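Local structure of alkaline phosphatase (2W5V) at residues Y55-T60 / F277-G282; S48-T53 / P61-F66; L237-L242 / S247-M252. The protein probably hydrolyses phosphate monoesters as an alkaline phosphatase whose active site holds zinc and magnesium ions. The protein carries 1 engineered substitution. All coordinates share one frame; numbering follows the deposited sequence.

Interaction 1: residues Y55-T60 / F277-G282; sequences YFKSGT and FDDAIG. Unlike the reference sequence in segment 55-60: S58 (reference Glu).
K57 reaches across from the loop between helix 47-52 and strand 68-73 and joins D278 and D279, two successive aspartates of helix 267-291, in a salt-bridge network. The backbones stay well apart, with the CA atoms of K57 and D278 separated by 9.5 Å, and the lysine spans the gap at nearly full length. Its CB heads toward the helix, and CG, anti to the backbone N (chi1 -168°), carries the line onward; neither carbon meets an atom of 277-282. Every later torsion is also extended. CD is the first to draw near, 4.0 Å from OD2 of D278. CE lies beside both carboxylates and is closer to D279, 3.6 Å from its OD1. At the tip, NZ donates to OD2 of D278 at 2.7 Å and to OD1 of D279 at 2.9 Å. The two acceptors are used differently: D278 OD2 offers its anti lone pair, the one away from OD1, whereas D279 OD1 is approached 47° out of its carboxylate plane. D279 lies on the exposed side. D278 is buried, and besides the lysine its OD2 accepts a hydrogen bond from the backbone N of N62 and its OD1 one from that of Y63, so both oxygens are engaged. A methionine in place of K57 would probably leave the two carboxylates without their shared cation, D279 losing its charged mate and D278 keeping its amide donors alone. Ammonium on one side and backbone N-H groups on the other would be expected to stabilise the D278 anion and lower its pKa, making this a polar, charge-compensated tie between loop and helix, away from the metal sites.

Interaction 2: residues S48-T53 / P61-F66; sequences SQISST and PNYTQF
The side chain of I50 lies over the ring of Y63, its CG2 methyl almost exactly above the ring centre: 3.6 Å from the centroid and only 5° off the normal, a clean CH-pi contact. The other branch runs toward the far end of the ring, where I50 CG1 is 3.7 Å from Y63 OH. Beside this, T53 packs on P61: its OG1 approaches P61 CG at 3.5 Å, and T53 O lies 3.4 Å from that same carbon. T53 OG1, placed between its backbone N and carbonyl carbon (chi1 67°), turns back to bond I50 O, 2.9 Å away and nearly along the C=O axis. I50 O thus accepts from both T53 N and T53 OG1. F277 and I281 of helix 267-291 and the ring of F345 also pack on Y63, and I357 of the second subunit touches it. The looser side is the outer flank of the 3-10 turn, where N62, T64 and Q65, unlike Y63, are partly exposed and reach nothing on 48-53; T64 OG1 instead bonds back to P61 O at 2.8 Å. No polar bond joins the two segments. Helix 47-52 and the returning loop are held by shape and methyl-to-ring contact, while the hydroxyl of T53, buried against proline, is satisfied within its own segment.

Interaction 3: residues L237-L242 / S247-M252; sequences LAIQFL and SAFFIM
L242 N donates to A238 O at 2.8 Å, a backbone bond in the last turn of helix 230-242 that spaces A238 and L242 so that both point their CB atoms toward the strand that carries F249 and I251. I239 fills the place next to A238, and across from these three lie F249 and I251, alternate residues whose side chains face the helix while F250 points away. The delta methyl of I251 is the centre of the packing: CD1 lies 3.6 Å from I239 CG1 and 3.9 Å from A238 CB. L242 comes in from the other side, its CD1 3.5 Å from I251 CG1. Nearer the turn, the CB atoms of L242 and F249 meet at 3.6 Å. The F249 ring, with CG between the backbone N and the carbonyl carbon (chi1 65°), swings back along the helix, bringing CZ to 4.1 Å from CG2 of I239. L242 thus bridges both strand residues, with its CB on one and its CD1 on the other. At the end of the helix S247 CB rests 3.6 Å from L242 O as the chain comes round. Between the side chains the interface is almost wholly hydrocarbon and mostly buried, with no polar bond across it. The short axes run 9.0 Å apart at 160°, close to antiparallel, in keeping with the short connection. Helix 230-242 connects strand 210-214 to parallel strand 249-255, a crossover passing two intervening strands, 165-169 and 124-129, and packs on the central sheet. Strand 249-255 lies between 36-42 and 124-129; I38 of the former touches I239 and F249, K124 of the latter touches L242, and farther along the strand E254 is a magnesium ligand.

From the N terminus, interaction 2 comes first: helix 47-52 is met again by 61-66 after a loop of only seven residues. Most of that loop is segment 55-60, which interaction 1 pairs with 277-282, so the two contacts cross along the chain. They also touch in space, through D278; together they fasten the excursion before strand 68-73 to helix 267-291. Interaction 3 falls within the long span between 55-60 and 277-282, where a four-residue turn folds helix 230-242 onto strand 249-255. Its centre is about 23 Å from that of interaction 1, without touching it.

Interaction 1: residues Y55-T60 / F277-G282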
ATOM      1  N   TYR B  55      -2.333  14.914  -2.362  1.00 20.67           N
ATOM      2  CA  TYR B  55      -1.471  16.071  -2.626  1.00 19.92           C
ATOM      3  C   TYR B  55      -1.935  16.931  -3.792  1.00 28.43           C
ATOM      4  O   TYR B  55      -1.633  18.130  -3.855  1.00 23.42           O
ATOM      5  CB  TYR B  55      -0.037  15.614  -2.895  1.00 18.30           C
ATOM      6  CG  TYR B  55       0.625  14.974  -1.700  1.00 19.54           C
ATOM      7  CD1 TYR B  55       0.538  13.606  -1.491  1.00 18.36           C
ATOM      8  CD2 TYR B  55       1.323  15.737  -0.771  1.00 24.95           C
ATOM      9  CE1 TYR B  55       1.129  13.004  -0.407  1.00 21.55           C
ATOM     10  CE2 TYR B  55       1.925  15.141   0.335  1.00 24.99           C
ATOM     11  CZ  TYR B  55       1.819  13.770   0.509  1.00 24.97           C
ATOM     12  OH  TYR B  55       2.402  13.148   1.592  1.00 23.76           O
ATOM     13  N   PHE B  56      -2.649  16.322  -4.730  1.00 21.44           N
ATOM     14  CA  PHE B  56      -3.012  17.018  -5.961  1.00 20.91           C
ATOM     15  C   PHE B  56      -4.516  17.118  -6.180  1.00 24.66           C
ATOM     16  O   PHE B  56      -4.970  17.379  -7.287  1.00 27.94           O
ATOM     17  CB  PHE B  56      -2.341  16.347  -7.161  1.00 22.22           C
ATOM     18  CG  PHE B  56      -0.849  16.458  -7.144  1.00 23.45           C
ATOM     19  CD1 PHE B  56      -0.068  15.413  -6.697  1.00 17.93           C
ATOM     20  CD2 PHE B  56      -0.227  17.624  -7.561  1.00 29.35           C
ATOM     21  CE1 PHE B  56       1.308  15.516  -6.677  1.00 24.05           C
ATOM     22  CE2 PHE B  56       1.147  17.732  -7.542  1.00 37.35           C
ATOM     23  CZ  PHE B  56       1.917  16.675  -7.096  1.00 27.04           C
ATOM     24  N   LYS B  57      -5.284  16.915  -5.120  1.00 27.89           N
ATOM     25  CA  LYS B  57      -6.723  17.085  -5.207  1.00 29.71           C
ATOM     26  C   LYS B  57      -7.184  18.134  -4.207  1.00 34.61           C
ATOM     27  O   LYS B  57      -6.669  18.205  -3.094  1.00 30.22           O
ATOM     28  CB  LYS B  57      -7.443  15.764  -4.933  1.00 20.48           C
ATOM     29  CG  LYS B  57      -8.912  15.817  -5.294  1.00 30.52           C
ATOM     30  CD  LYS B  57      -9.613  14.491  -5.089  1.00 28.41           C
ATOM     31  CE  LYS B  57     -10.990  14.538  -5.746  1.00 38.43           C
ATOM     32  NZ  LYS B  57     -11.866  13.399  -5.354  1.00 40.70           N
ATOM     33  N   SER B  58      -8.151  18.953  -4.603  1.00 37.61           N
ATOM     34  CA  SER B  58      -8.767  19.888  -3.673  1.00 42.27           C
ATOM     35  C   SER B  58      -9.624  19.110  -2.674  1.00 45.28           C
ATOM     36  O   SER B  58     -10.439  18.271  -3.059  1.00 46.97           O
ATOM     37  CB  SER B  58      -9.615  20.911  -4.429  1.00 49.09           C
ATOM     38  OG  SER B  58     -10.448  21.637  -3.545  1.00 59.68           O
ATOM     39  N   GLY B  59      -9.426  19.372  -1.389  1.00 51.74           N
ATOM     40  CA  GLY B  59     -10.179  18.678  -0.360  1.00 57.38           C
ATOM     41  C   GLY B  59      -9.665  17.280  -0.073  1.00 52.70           C
ATOM     42  O   GLY B  59      -8.743  16.794  -0.728  1.00 57.18           O
ATOM     43  N   THR B  60     -10.274  16.627   0.909  1.00 42.43           N
ATOM     44  CA  THR B  60      -9.841  15.307   1.353  1.00 38.19           C
ATOM     45  C   THR B  60     -10.320  14.217   0.397  1.00 30.47           C
ATOM     46  O   THR B  60     -11.447  14.274  -0.090  1.00 30.30           O
ATOM     47  CB  THR B  60     -10.384  15.016   2.758  1.00 44.49           C
ATOM     48  OG1 THR B  60     -10.065  16.114   3.622  1.00 54.31           O
ATOM     49  CG2 THR B  60      -9.778  13.748   3.318  1.00 42.08           C
ATOM     50  N   PHE B 277     -11.744   9.249 -10.450  1.00 21.03           N
ATOM     51  CA  PHE B 277     -12.058   7.960  -9.836  1.00 18.31           C
ATOM     52  C   PHE B 277     -12.423   8.124  -8.356  1.00 22.17           C
ATOM     53  O   PHE B 277     -13.395   7.540  -7.879  1.00 18.98           O
ATOM     54  CB  PHE B 277     -10.879   6.991  -9.991  1.00 14.69           C
ATOM     55  CG  PHE B 277     -11.137   5.627  -9.411  1.00 16.09           C
ATOM     56  CD1 PHE B 277     -11.943   4.708 -10.088  1.00 16.21           C
ATOM     57  CD2 PHE B 277     -10.572   5.256  -8.197  1.00 16.64           C
ATOM     58  CE1 PHE B 277     -12.186   3.441  -9.552  1.00 17.93           C
ATOM     59  CE2 PHE B 277     -10.804   3.991  -7.650  1.00 16.44           C
ATOM     60  CZ  PHE B 277     -11.619   3.079  -8.335  1.00 18.13           C
ATOM     61  N   ASP B 278     -11.659   8.943  -7.637  1.00 18.47           N
ATOM     62  CA  ASP B 278     -11.972   9.207  -6.238  1.00 18.73           C
ATOM     63  C   ASP B 278     -13.346   9.857  -6.072  1.00 23.57           C
ATOM     64  O   ASP B 278     -14.044   9.605  -5.092  1.00 19.50           O
ATOM     65  CB  ASP B 278     -10.898  10.074  -5.565  1.00 17.58           C
ATOM     66  CG  ASP B 278     -11.160  10.255  -4.077  1.00 27.21           C
ATOM     67  OD1 ASP B 278     -10.943   9.292  -3.308  1.00 26.50           O
ATOM     68  OD2 ASP B 278     -11.607  11.350  -3.675  1.00 23.93           O
ATOM     69  N   ASP B 279     -13.739  10.694  -7.027  1.00 23.29           N
ATOM     70  CA  ASP B 279     -15.103  11.230  -7.030  1.00 26.01           C
ATOM     71  C   ASP B 279     -16.141  10.105  -7.104  1.00 25.02           C
ATOM     72  O   ASP B 279     -17.138  10.116  -6.374  1.00 20.52           O
ATOM     73  CB  ASP B 279     -15.301  12.211  -8.188  1.00 27.19           C
ATOM     74  CG  ASP B 279     -14.728  13.597  -7.888  1.00 40.38           C
ATOM     75  OD1 ASP B 279     -14.339  13.854  -6.725  1.00 37.79           O
ATOM     76  OD2 ASP B 279     -14.666  14.431  -8.818  1.00 43.38           O
ATOM     77  N   ALA B 280     -15.907   9.144  -7.993  1.00 21.27           N
ATOM     78  CA  ALA B 280     -16.792   7.990  -8.123  1.00 23.22           C
ATOM     79  C   ALA B 280     -16.858   7.201  -6.823  1.00 20.84           C
ATOM     80  O   ALA B 280     -17.915   6.707  -6.442  1.00 22.23           O
ATOM     81  CB  ALA B 280     -16.335   7.089  -9.259  1.00 18.33           C
ATOM     82  N   ILE B 281     -15.724   7.078  -6.144  1.00 23.23           N
ATOM     83  CA  ILE B 281     -15.715   6.429  -4.837  1.00 17.50           C
ATOM     84  C   ILE B 281     -16.676   7.140  -3.881  1.00 23.88           C
ATOM     85  O   ILE B 281     -17.454   6.497  -3.184  1.00 20.12           O
ATOM     86  CB  ILE B 281     -14.304   6.400  -4.209  1.00 19.21           C
ATOM     87  CG1 ILE B 281     -13.359   5.520  -5.034  1.00 15.58           C
ATOM     88  CG2 ILE B 281     -14.379   5.901  -2.769  1.00 19.57           C
ATOM     89  CD1 ILE B 281     -11.921   5.520  -4.497  1.00 20.27           C
ATOM     90  N   GLY B 282     -16.618   8.470  -3.854  1.00 23.40           N
ATOM     91  CA  GLY B 282     -17.503   9.261  -3.010  1.00 23.21           C
ATOM     92  C   GLY B 282     -18.970   9.015  -3.330  1.00 24.22           C
ATOM     93  O   GLY B 282     -19.824   8.962  -2.440  1.00 20.65           O
TER

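Interaction 2: residues S48-T53 / P61-F66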
ATOM      1  N   SER B  48       1.129   4.438  -4.841  1.00 16.65           N
ATOM      2  CA  SER B  48       1.688   5.754  -5.182  1.00 16.25           C
ATOM      3  C   SER B  48       0.676   6.605  -5.959  1.00 16.15           C
ATOM      4  O   SER B  48       0.520   7.799  -5.696  1.00 18.63           O
ATOM      5  CB  SER B  48       2.983   5.609  -5.978  1.00 24.64           C
ATOM      6  OG  SER B  48       4.047   5.136  -5.161  1.00 21.63           O
ATOM      7  N   GLN B  49      -0.024   5.984  -6.902  1.00 17.25           N
ATOM      8  CA  GLN B  49      -1.057   6.687  -7.660  1.00 14.52           C
ATOM      9  C   GLN B  49      -2.173   7.150  -6.736  1.00 16.11           C
ATOM     10  O   GLN B  49      -2.625   8.292  -6.814  1.00 17.11           O
ATOM     11  CB  GLN B  49      -1.653   5.786  -8.744  1.00 16.42           C
ATOM     12  CG  GLN B  49      -0.801   5.626  -9.994  1.00 17.05           C
ATOM     13  CD  GLN B  49       0.252   4.550  -9.851  1.00 19.96           C
ATOM     14  OE1 GLN B  49       0.509   4.057  -8.753  1.00 23.24           O
ATOM     15  NE2 GLN B  49       0.870   4.179 -10.964  1.00 16.91           N
ATOM     16  N   ILE B  50      -2.623   6.250  -5.868  1.00 14.92           N
ATOM     17  CA  ILE B  50      -3.647   6.579  -4.886  1.00 12.10           C
ATOM     18  C   ILE B  50      -3.192   7.752  -4.029  1.00 16.78           C
ATOM     19  O   ILE B  50      -3.967   8.668  -3.741  1.00 17.49           O
ATOM     20  CB  ILE B  50      -3.951   5.363  -3.968  1.00 15.00           C
ATOM     21  CG1 ILE B  50      -4.642   4.237  -4.761  1.00 18.66           C
ATOM     22  CG2 ILE B  50      -4.786   5.784  -2.767  1.00 15.84           C
ATOM     23  CD1 ILE B  50      -4.596   2.889  -4.036  1.00 17.81           C
ATOM     24  N   SER B  51      -1.926   7.720  -3.626  1.00 13.42           N
ATOM     25  CA  SER B  51      -1.370   8.772  -2.778  1.00 14.96           C
ATOM     26  C   SER B  51      -1.441  10.173  -3.398  1.00 17.97           C
ATOM     27  O   SER B  51      -1.548  11.176  -2.682  1.00 20.03           O
ATOM     28  CB  SER B  51       0.073   8.437  -2.424  1.00 15.72           C
ATOM     29  OG  SER B  51       0.116   7.266  -1.635  1.00 19.23           O
ATOM     30  N   SER B  52      -1.395  10.253  -4.725  1.00 21.25           N
ATOM     31  CA  SER B  52      -1.421  11.559  -5.378  1.00 19.40           C
ATOM     32  C   SER B  52      -2.682  12.352  -5.038  1.00 20.67           C
ATOM     33  O   SER B  52      -2.646  13.576  -5.015  1.00 24.26           O
ATOM     34  CB  SER B  52      -1.222  11.440  -6.902  1.00 18.96           C
ATOM     35  OG  SER B  52      -2.339  10.844  -7.536  1.00 21.53           O
ATOM     36  N   THR B  53      -3.792  11.668  -4.760  1.00 15.44           N
ATOM     37  CA  THR B  53      -5.026  12.372  -4.405  1.00 18.97           C
ATOM     38  C   THR B  53      -4.901  13.129  -3.083  1.00 25.32           C
ATOM     39  O   THR B  53      -5.696  14.027  -2.801  1.00 27.13           O
ATOM     40  CB  THR B  53      -6.251  11.432  -4.335  1.00 19.46           C
ATOM     41  OG1 THR B  53      -6.104  10.506  -3.245  1.00 19.33           O
ATOM     42  CG2 THR B  53      -6.400  10.647  -5.627  1.00 21.07           C
ATOM     43  N   PRO B  61      -9.458  13.226   0.111  1.00 23.87           N
ATOM     44  CA  PRO B  61      -9.870  12.123  -0.764  1.00 18.61           C
ATOM     45  C   PRO B  61     -10.910  11.236  -0.100  1.00 24.69           C
ATOM     46  O   PRO B  61     -10.869  11.030   1.111  1.00 22.76           O
ATOM     47  CB  PRO B  61      -8.580  11.320  -0.954  1.00 18.65           C
ATOM     48  CG  PRO B  61      -7.479  12.234  -0.579  1.00 21.84           C
ATOM     49  CD  PRO B  61      -8.027  13.159   0.447  1.00 23.35           C
ATOM     50  N   ASN B  62     -11.820  10.689  -0.896  1.00 23.69           N
ATOM     51  CA  ASN B  62     -12.815   9.765  -0.371  1.00 19.85           C
ATOM     52  C   ASN B  62     -12.171   8.466   0.111  1.00 18.87           C
ATOM     53  O   ASN B  62     -12.738   7.745   0.932  1.00 18.27           O
ATOM     54  CB  ASN B  62     -13.913   9.530  -1.410  1.00 18.08           C
ATOM     55  CG  ASN B  62     -14.778  10.759  -1.603  1.00 25.48           C
ATOM     56  OD1 ASN B  62     -15.414  11.223  -0.657  1.00 28.56           O
ATOM     57  ND2 ASN B  62     -14.799  11.301  -2.818  1.00 26.12           N
ATOM     58  N   TYR B  63     -10.965   8.184  -0.372  1.00 16.91           N
ATOM     59  CA  TYR B  63     -10.190   7.083   0.195  1.00 14.05           C
ATOM     60  C   TYR B  63     -10.181   7.102   1.732  1.00 20.47           C
ATOM     61  O   TYR B  63     -10.187   6.048   2.363  1.00 22.40           O
ATOM     62  CB  TYR B  63      -8.744   7.097  -0.321  1.00 19.32           C
ATOM     63  CG  TYR B  63      -8.569   6.557  -1.720  1.00 16.50           C
ATOM     64  CD1 TYR B  63      -8.322   7.410  -2.788  1.00 17.90           C
ATOM     65  CD2 TYR B  63      -8.656   5.197  -1.975  1.00 17.54           C
ATOM     66  CE1 TYR B  63      -8.171   6.917  -4.082  1.00 20.43           C
ATOM     67  CE2 TYR B  63      -8.506   4.688  -3.263  1.00 16.65           C
ATOM     68  CZ  TYR B  63      -8.261   5.553  -4.313  1.00 21.19           C
ATOM     69  OH  TYR B  63      -8.101   5.054  -5.594  1.00 18.13           O
ATOM     70  N   THR B  64     -10.151   8.290   2.337  1.00 18.41           N
ATOM     71  CA  THR B  64      -9.996   8.376   3.792  1.00 21.98           C
ATOM     72  C   THR B  64     -11.207   7.856   4.575  1.00 21.49           C
ATOM     73  O   THR B  64     -11.135   7.680   5.788  1.00 21.94           O
ATOM     74  CB  THR B  64      -9.681   9.805   4.275  1.00 23.64           C
ATOM     75  OG1 THR B  64     -10.765  10.670   3.923  1.00 22.53           O
ATOM     76  CG2 THR B  64      -8.391  10.307   3.651  1.00 29.39           C
ATOM     77  N   GLN B  65     -12.316   7.629   3.885  1.00 18.23           N
ATOM     78  CA  GLN B  65     -13.496   7.058   4.531  1.00 17.67           C
ATOM     79  C   GLN B  65     -13.318   5.581   4.882  1.00 18.80           C
ATOM     80  O   GLN B  65     -14.071   5.045   5.690  1.00 25.06           O
ATOM     81  CB  GLN B  65     -14.734   7.223   3.645  1.00 17.34           C
ATOM     82  CG  GLN B  65     -15.138   8.658   3.386  1.00 18.41           C
ATOM     83  CD  GLN B  65     -16.454   8.772   2.643  1.00 23.85           C
ATOM     84  OE1 GLN B  65     -17.474   8.230   3.074  1.00 25.49           O
ATOM     85  NE2 GLN B  65     -16.442   9.484   1.521  1.00 25.83           N
ATOM     86  N   PHE B  66     -12.338   4.915   4.273  1.00 16.20           N
ATOM     87  CA  PHE B  66     -12.184   3.473   4.470  1.00 15.00           C
ATOM     88  C   PHE B  66     -11.393   3.116   5.722  1.00 18.81           C
ATOM     89  O   PHE B  66     -10.400   3.760   6.042  1.00 17.73           O
ATOM     90  CB  PHE B  66     -11.505   2.814   3.262  1.00 18.38           C
ATOM     91  CG  PHE B  66     -12.363   2.754   2.032  1.00 20.56           C
ATOM     92  CD1 PHE B  66     -12.192   3.673   1.003  1.00 18.22           C
ATOM     93  CD2 PHE B  66     -13.331   1.769   1.892  1.00 16.10           C
ATOM     94  CE1 PHE B  66     -12.980   3.611  -0.131  1.00 20.46           C
ATOM     95  CE2 PHE B  66     -14.119   1.702   0.753  1.00 14.02           C
ATOM     96  CZ  PHE B  66     -13.943   2.621  -0.253  1.00 16.28           C
TER

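Interaction 3: residues L237-L242 / S247-M252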
ATOM      1  N   LEU B 237     -26.403   6.552 -11.834  1.00 24.79           N
ATOM      2  CA  LEU B 237     -27.520   6.153 -12.678  1.00 26.13           C
ATOM      3  C   LEU B 237     -27.701   4.631 -12.617  1.00 26.34           C
ATOM      4  O   LEU B 237     -28.825   4.134 -12.495  1.00 25.96           O
ATOM      5  CB  LEU B 237     -27.283   6.608 -14.116  1.00 24.90           C
ATOM      6  CG  LEU B 237     -28.458   6.455 -15.077  1.00 31.43           C
ATOM      7  CD1 LEU B 237     -29.638   7.295 -14.607  1.00 30.25           C
ATOM      8  CD2 LEU B 237     -28.033   6.855 -16.475  1.00 36.22           C
ATOM      9  N   ALA B 238     -26.590   3.898 -12.693  1.00 27.07           N
ATOM     10  CA  ALA B 238     -26.622   2.437 -12.615  1.00 27.77           C
ATOM     11  C   ALA B 238     -27.258   1.992 -11.305  1.00 26.90           C
ATOM     12  O   ALA B 238     -28.099   1.099 -11.278  1.00 23.02           O
ATOM     13  CB  ALA B 238     -25.214   1.863 -12.739  1.00 23.15           C
ATOM     14  N   ILE B 239     -26.846   2.621 -10.215  1.00 22.13           N
ATOM     15  CA  ILE B 239     -27.414   2.306  -8.913  1.00 27.99           C
ATOM     16  C   ILE B 239     -28.939   2.466  -8.890  1.00 31.05           C
ATOM     17  O   ILE B 239     -29.659   1.576  -8.433  1.00 27.84           O
ATOM     18  CB  ILE B 239     -26.789   3.163  -7.812  1.00 24.34           C
ATOM     19  CG1 ILE B 239     -25.352   2.700  -7.556  1.00 19.14           C
ATOM     20  CG2 ILE B 239     -27.623   3.059  -6.547  1.00 21.01           C
ATOM     21  CD1 ILE B 239     -24.545   3.660  -6.674  1.00 18.24           C
ATOM     22  N   GLN B 240     -29.430   3.594  -9.389  1.00 25.03           N
ATOM     23  CA  GLN B 240     -30.870   3.837  -9.402  1.00 24.20           C
ATOM     24  C   GLN B 240     -31.588   2.860 -10.314  1.00 25.57           C
ATOM     25  O   GLN B 240     -32.653   2.351  -9.973  1.00 27.69           O
ATOM     26  CB  GLN B 240     -31.179   5.262  -9.851  1.00 29.66           C
ATOM     27  CG  GLN B 240     -30.487   6.331  -9.041  1.00 34.63           C
ATOM     28  CD  GLN B 240     -30.863   7.716  -9.511  1.00 45.31           C
ATOM     29  OE1 GLN B 240     -31.972   8.191  -9.252  1.00 50.41           O
ATOM     30  NE2 GLN B 240     -29.945   8.372 -10.216  1.00 46.73           N
ATOM     31  N   PHE B 241     -31.013   2.598 -11.481  1.00 24.17           N
ATOM     32  CA  PHE B 241     -31.686   1.734 -12.441  1.00 28.84           C
ATOM     33  C   PHE B 241     -31.749   0.300 -11.936  1.00 33.12           C
ATOM     34  O   PHE B 241     -32.773  -0.371 -12.076  1.00 30.78           O
ATOM     35  CB  PHE B 241     -30.984   1.756 -13.795  1.00 27.89           C
ATOM     36  CG  PHE B 241     -31.655   0.892 -14.829  1.00 30.22           C
ATOM     37  CD1 PHE B 241     -32.767   1.356 -15.516  1.00 24.68           C
ATOM     38  CD2 PHE B 241     -31.177  -0.376 -15.114  1.00 30.08           C
ATOM     39  CE1 PHE B 241     -33.396   0.572 -16.466  1.00 23.30           C
ATOM     40  CE2 PHE B 241     -31.800  -1.171 -16.070  1.00 27.51           C
ATOM     41  CZ  PHE B 241     -32.912  -0.696 -16.746  1.00 24.75           C
ATOM     42  N   LEU B 242     -30.645  -0.167 -11.357  1.00 26.66           N
ATOM     43  CA  LEU B 242     -30.544  -1.563 -10.956  1.00 26.19           C
ATOM     44  C   LEU B 242     -31.291  -1.860  -9.660  1.00 30.13           C
ATOM     45  O   LEU B 242     -31.589  -3.015  -9.368  1.00 28.94           O
ATOM     46  CB  LEU B 242     -29.077  -1.994 -10.852  1.00 22.42           C
ATOM     47  CG  LEU B 242     -28.359  -2.009 -12.204  1.00 15.12           C
ATOM     48  CD1 LEU B 242     -26.881  -2.306 -12.018  1.00 20.68           C
ATOM     49  CD2 LEU B 242     -29.018  -3.011 -13.158  1.00 20.61           C
ATOM     50  N   SER B 247     -34.816  -4.380  -5.996  1.00 32.37           N
ATOM     51  CA  SER B 247     -33.942  -5.451  -6.453  1.00 28.87           C
ATOM     52  C   SER B 247     -32.537  -5.282  -5.883  1.00 27.30           C
ATOM     53  O   SER B 247     -32.076  -4.168  -5.684  1.00 25.72           O
ATOM     54  CB  SER B 247     -33.891  -5.442  -7.980  1.00 30.29           C
ATOM     55  OG  SER B 247     -32.985  -6.411  -8.463  1.00 39.76           O
ATOM     56  N   ALA B 248     -31.855  -6.385  -5.620  1.00 24.17           N
ATOM     57  CA  ALA B 248     -30.446  -6.308  -5.252  1.00 27.05           C
ATOM     58  C   ALA B 248     -29.621  -6.123  -6.525  1.00 25.53           C
ATOM     59  O   ALA B 248     -30.084  -6.445  -7.619  1.00 22.39           O
ATOM     60  CB  ALA B 248     -30.023  -7.558  -4.524  1.00 25.06           C
ATOM     61  N   PHE B 249     -28.406  -5.609  -6.393  1.00 23.36           N
ATOM     62  CA  PHE B 249     -27.596  -5.346  -7.572  1.00 18.46           C
ATOM     63  C   PHE B 249     -26.107  -5.568  -7.364  1.00 15.87           C
ATOM     64  O   PHE B 249     -25.605  -5.539  -6.241  1.00 20.89           O
ATOM     65  CB  PHE B 249     -27.857  -3.927  -8.100  1.00 21.85           C
ATOM     66  CG  PHE B 249     -27.425  -2.818  -7.154  1.00 25.51           C
ATOM     67  CD1 PHE B 249     -26.096  -2.407  -7.105  1.00 23.57           C
ATOM     68  CD2 PHE B 249     -28.355  -2.171  -6.343  1.00 20.56           C
ATOM     69  CE1 PHE B 249     -25.694  -1.383  -6.253  1.00 21.94           C
ATOM     70  CE2 PHE B 249     -27.964  -1.137  -5.491  1.00 20.01           C
ATOM     71  CZ  PHE B 249     -26.631  -0.747  -5.446  1.00 22.29           C
ATOM     72  N   PHE B 250     -25.417  -5.810  -8.470  1.00 21.15           N
ATOM     73  CA  PHE B 250     -23.971  -5.824  -8.516  1.00 19.62           C
ATOM     74  C   PHE B 250     -23.527  -4.860  -9.618  1.00 20.14           C
ATOM     75  O   PHE B 250     -24.052  -4.910 -10.727  1.00 21.51           O
ATOM     76  CB  PHE B 250     -23.456  -7.236  -8.828  1.00 15.12           C
ATOM     77  CG  PHE B 250     -21.986  -7.277  -9.113  1.00 14.39           C
ATOM     78  CD1 PHE B 250     -21.068  -7.431  -8.083  1.00 23.04           C
ATOM     79  CD2 PHE B 250     -21.518  -7.117 -10.406  1.00 20.19           C
ATOM     80  CE1 PHE B 250     -19.715  -7.445  -8.340  1.00 24.66           C
ATOM     81  CE2 PHE B 250     -20.167  -7.132 -10.680  1.00 21.09           C
ATOM     82  CZ  PHE B 250     -19.257  -7.295  -9.642  1.00 24.48           C
ATOM     83  N   ILE B 251     -22.575  -3.983  -9.312  1.00 19.36           N
ATOM     84  CA  ILE B 251     -22.029  -3.042 -10.298  1.00 16.66           C
ATOM     85  C   ILE B 251     -20.510  -3.081 -10.256  1.00 21.44           C
ATOM     86  O   ILE B 251     -19.921  -3.131  -9.174  1.00 19.37           O
ATOM     87  CB  ILE B 251     -22.478  -1.585  -9.991  1.00 16.37           C
ATOM     88  CG1 ILE B 251     -23.982  -1.433 -10.184  1.00 17.24           C
ATOM     89  CG2 ILE B 251     -21.733  -0.576 -10.854  1.00 18.54           C
ATOM     90  CD1 ILE B 251     -24.552  -0.176  -9.521  1.00 28.92           C
ATOM     91  N   MET B 252     -19.879  -3.084 -11.426  1.00 17.04           N
ATOM     92  CA  MET B 252     -18.445  -2.825 -11.537  1.00 14.92           C
ATOM     93  C   MET B 252     -18.296  -1.531 -12.333  1.00 21.08           C
ATOM     94  O   MET B 252     -18.784  -1.440 -13.456  1.00 20.77           O
ATOM     95  CB  MET B 252     -17.721  -3.965 -12.265  1.00 19.12           C
ATOM     96  CG  MET B 252     -16.187  -3.864 -12.213  1.00 17.12           C
ATOM     97  SD  MET B 252     -15.451  -2.602 -13.292  1.00 22.38           S
ATOM     98  CE  MET B 252     -15.824  -3.310 -14.908  1.00 24.78           C
TER